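Long-range contact in D-alanyl-D-alanine carboxypeptidase (Streptococcus pneumoniae R6, PDB 1XP4), which probably removes the terminal D-alanine from the peptide stems of cell-wall precursors, as a serine-type D-Ala-D-Ala carboxypeptidase of the S11 family: residues Asp122-Met127 with Val142-Leu147. Sequence-based numbering, arbitrary orientation.
Sequences DFVDMM and VNTTGL
Thr144 sets its methyl group against three side chains of helix 120-133, those of Phe123, Val124 and Met127. From Thr144 CB, which lies 4.2 Å from the selenium of Met127 (a selenomethionine), the side chain forks. A single chi1 of 67° turns the methyl branch, CG2, to the helix and the hydroxyl branch, OG1, to Glu120 OE2, its hydrogen-bond partner at the start of the same helix. Thr144 CG2 meets the Phe123 ring obliquely, 3.3 Å from CD2. The Met127 selenium lies 3.7 Å from the same methyl carbon, Thr144 CG2; Val124 CG2 adds a looser contact. Both Phe123 and Met127 cross the threonine at about a right angle. Two further side-chain contacts of the helix are with loop backbone: Val124 CG2 sits 3.5 Å from Val142 O and also touches Asn143 CA, while the bend at chi3 of Met127 carries CE to within 3.7 Å of Asn143 O. No hydrogen bond joins the two segments. This buried packing belongs to the D-alanyl-D-alanine carboxypeptidase domain, of the beta-lactamase clan, and the loop runs beside the predicted active site: Thr145 O is hydrogen-bonded to Lys44 NZ, the probable proton acceptor of the SxxK motif, and Thr144 O to Thr47 OG1. Beyond the methyl contact the loop is folded on itself. Asn143 OD1 accepts from Gly146 N at 3.0 Å in an Asx motif, with the donor nitrogen 32° off the plane of the amide carbonyl. Thr145 OG1 takes the N-H of Leu147 in an ST turn, with a nearly straight bond of 168° at the hydrogen. Phe123 also packs on Leu50 of helix 44-57 and Ala113 of helix 106-117.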
ATOM      1  N   ASP A 122      -0.612 -23.574  -2.343  1.00 19.58           N
ATOM      2  CA  ASP A 122      -1.265 -23.039  -3.528  1.00 19.95           C
ATOM      3  C   ASP A 122      -1.385 -21.536  -3.367  1.00 18.52           C
ATOM      4  O   ASP A 122      -1.136 -20.786  -4.313  1.00 18.43           O
ATOM      5  CB  ASP A 122      -2.652 -23.660  -3.720  1.00 22.73           C
ATOM      6  CG  ASP A 122      -2.586 -25.156  -4.005  1.00 26.97           C
ATOM      7  OD1 ASP A 122      -1.806 -25.561  -4.893  1.00 26.18           O
ATOM      8  OD2 ASP A 122      -3.318 -25.929  -3.347  1.00 30.68           O
ATOM      9  N   PHE A 123      -1.749 -21.094  -2.166  1.00 15.91           N
ATOM     10  CA  PHE A 123      -1.875 -19.662  -1.922  1.00 15.80           C
ATOM     11  C   PHE A 123      -0.545 -18.950  -2.213  1.00 13.11           C
ATOM     12  O   PHE A 123      -0.529 -17.876  -2.817  1.00 10.74           O
ATOM     13  CB  PHE A 123      -2.310 -19.380  -0.479  1.00 14.31           C
ATOM     14  CG  PHE A 123      -2.840 -17.994  -0.284  1.00 12.70           C
ATOM     15  CD1 PHE A 123      -4.151 -17.685  -0.624  1.00 14.51           C
ATOM     16  CD2 PHE A 123      -2.019 -16.982   0.196  1.00 13.67           C
ATOM     17  CE1 PHE A 123      -4.640 -16.383  -0.491  1.00 12.24           C
ATOM     18  CE2 PHE A 123      -2.496 -15.676   0.332  1.00 13.62           C
ATOM     19  CZ  PHE A 123      -3.811 -15.378  -0.012  1.00 12.30           C
ATOM     20  N   VAL A 124       0.567 -19.549  -1.789  1.00 10.59           N
ATOM     21  CA  VAL A 124       1.876 -18.955  -2.039  1.00 11.55           C
ATOM     22  C   VAL A 124       2.134 -18.810  -3.543  1.00 13.63           C
ATOM     23  O   VAL A 124       2.673 -17.796  -3.999  1.00 13.36           O
ATOM     24  CB  VAL A 124       3.023 -19.786  -1.411  1.00 10.59           C
ATOM     25  CG1 VAL A 124       4.374 -19.244  -1.888  1.00  9.79           C
ATOM     26  CG2 VAL A 124       2.942 -19.726   0.125  1.00  7.81           C
ATOM     27  N   ASP A 125       1.748 -19.820  -4.316  1.00 14.11           N
ATOM     28  CA  ASP A 125       1.941 -19.747  -5.748  1.00 14.82           C
ATOM     29  C   ASP A 125       1.117 -18.582  -6.270  1.00 17.46           C
ATOM     30  O   ASP A 125       1.500 -17.914  -7.234  1.00 17.43           O
ATOM     31  CB  ASP A 125       1.512 -21.051  -6.417  1.00 17.45           C
ATOM     32  CG  ASP A 125       2.421 -22.220  -6.059  1.00 20.55           C
ATOM     33  OD1 ASP A 125       3.646 -22.009  -5.901  1.00 19.78           O
ATOM     34  OD2 ASP A 125       1.912 -23.355  -5.949  1.00 24.32           O
HETATM   35  N   MSE A 126      -0.017 -18.333  -5.627  1.00 17.99           N
HETATM   36  CA  MSE A 126      -0.865 -17.229  -6.035  1.00 18.85           C
HETATM   37  C   MSE A 126      -0.162 -15.914  -5.732  1.00 21.14           C
HETATM   38  O   MSE A 126      -0.176 -14.992  -6.553  1.00 23.73           O
HETATM   39  CB  MSE A 126      -2.215 -17.280  -5.312  1.00 20.52           C
HETATM   40  CG  MSE A 126      -3.211 -18.256  -5.918  1.00 21.46           C
HETATM   41 SE   MSE A 126      -4.899 -18.353  -4.977  1.00 29.50          SE
HETATM   42  CE  MSE A 126      -5.431 -16.505  -5.116  1.00 25.50           C
HETATM   43  N   MSE A 127       0.462 -15.811  -4.561  1.00 20.54           N
HETATM   44  CA  MSE A 127       1.139 -14.565  -4.245  1.00 20.61           C
HETATM   45  C   MSE A 127       2.412 -14.393  -5.070  1.00 19.53           C
HETATM   46  O   MSE A 127       2.857 -13.266  -5.314  1.00 20.20           O
HETATM   47  CB  MSE A 127       1.398 -14.423  -2.726  1.00 20.50           C
HETATM   48  CG  MSE A 127       1.628 -15.698  -1.938  1.00 21.08           C
HETATM   49 SE   MSE A 127       1.356 -15.506   0.008  1.00 22.14          SE
HETATM   50  CE  MSE A 127       2.564 -14.043   0.385  1.00 22.58           C
ATOM     51  N   VAL A 142       7.702 -17.927   0.582  1.00 16.18           N
ATOM     52  CA  VAL A 142       7.555 -19.325   0.945  1.00 15.46           C
ATOM     53  C   VAL A 142       6.322 -19.557   1.825  1.00 18.03           C
ATOM     54  O   VAL A 142       5.822 -20.684   1.913  1.00 18.00           O
ATOM     55  CB  VAL A 142       8.823 -19.842   1.656  1.00 15.17           C
ATOM     56  CG1 VAL A 142       9.981 -19.835   0.672  1.00 11.10           C
ATOM     57  CG2 VAL A 142       9.146 -18.974   2.888  1.00 10.38           C
ATOM     58  N   ASN A 143       5.840 -18.502   2.483  1.00 16.68           N
ATOM     59  CA  ASN A 143       4.648 -18.620   3.315  1.00 18.11           C
ATOM     60  C   ASN A 143       3.796 -17.367   3.292  1.00 17.62           C
ATOM     61  O   ASN A 143       4.216 -16.325   2.791  1.00 17.78           O
ATOM     62  CB  ASN A 143       4.988 -19.009   4.765  1.00 20.40           C
ATOM     63  CG  ASN A 143       6.089 -18.163   5.374  1.00 23.91           C
ATOM     64  OD1 ASN A 143       5.960 -16.950   5.514  1.00 27.13           O
ATOM     65  ND2 ASN A 143       7.179 -18.814   5.753  1.00 26.53           N
ATOM     66  N   THR A 144       2.594 -17.482   3.838  1.00 16.26           N
ATOM     67  CA  THR A 144       1.646 -16.383   3.853  1.00 14.96           C
ATOM     68  C   THR A 144       1.689 -15.526   5.094  1.00 14.12           C
ATOM     69  O   THR A 144       0.991 -14.524   5.165  1.00 14.56           O
ATOM     70  CB  THR A 144       0.221 -16.904   3.749  1.00 15.40           C
ATOM     71  OG1 THR A 144      -0.101 -17.625   4.945  1.00 17.03           O
ATOM     72  CG2 THR A 144       0.088 -17.833   2.571  1.00 17.05           C
ATOM     73  N   THR A 145       2.496 -15.906   6.072  1.00 17.00           N
ATOM     74  CA  THR A 145       2.546 -15.161   7.325  1.00 18.18           C
ATOM     75  C   THR A 145       3.714 -14.211   7.504  1.00 18.48           C
ATOM     76  O   THR A 145       3.532 -13.075   7.928  1.00 21.49           O
ATOM     77  CB  THR A 145       2.522 -16.123   8.521  1.00 17.79           C
ATOM     78  OG1 THR A 145       3.664 -16.982   8.458  1.00 21.42           O
ATOM     79  CG2 THR A 145       1.271 -16.985   8.485  1.00 18.73           C
ATOM     80  N   GLY A 146       4.915 -14.670   7.186  1.00 19.12           N
ATOM     81  CA  GLY A 146       6.076 -13.821   7.357  1.00 18.93           C
ATOM     82  C   GLY A 146       6.968 -14.428   8.418  1.00 19.94           C
ATOM     83  O   GLY A 146       8.073 -13.949   8.665  1.00 23.12           O
ATOM     84  N   LEU A 147       6.481 -15.485   9.059  1.00 18.19           N
ATOM     85  CA  LEU A 147       7.258 -16.181  10.076  1.00 17.83           C
ATOM     86  C   LEU A 147       8.441 -16.867   9.385  1.00 19.58           C
ATOM     87  O   LEU A 147       8.520 -16.929   8.152  1.00 20.52           O
ATOM     88  CB  LEU A 147       6.426 -17.275  10.747  1.00 13.02           C
ATOM     89  CG  LEU A 147       5.116 -16.996  11.466  1.00  8.63           C
ATOM     90  CD1 LEU A 147       4.241 -18.243  11.382  1.00  8.16           C
ATOM     91  CD2 LEU A 147       5.385 -16.620  12.900  1.00  8.55           C
TER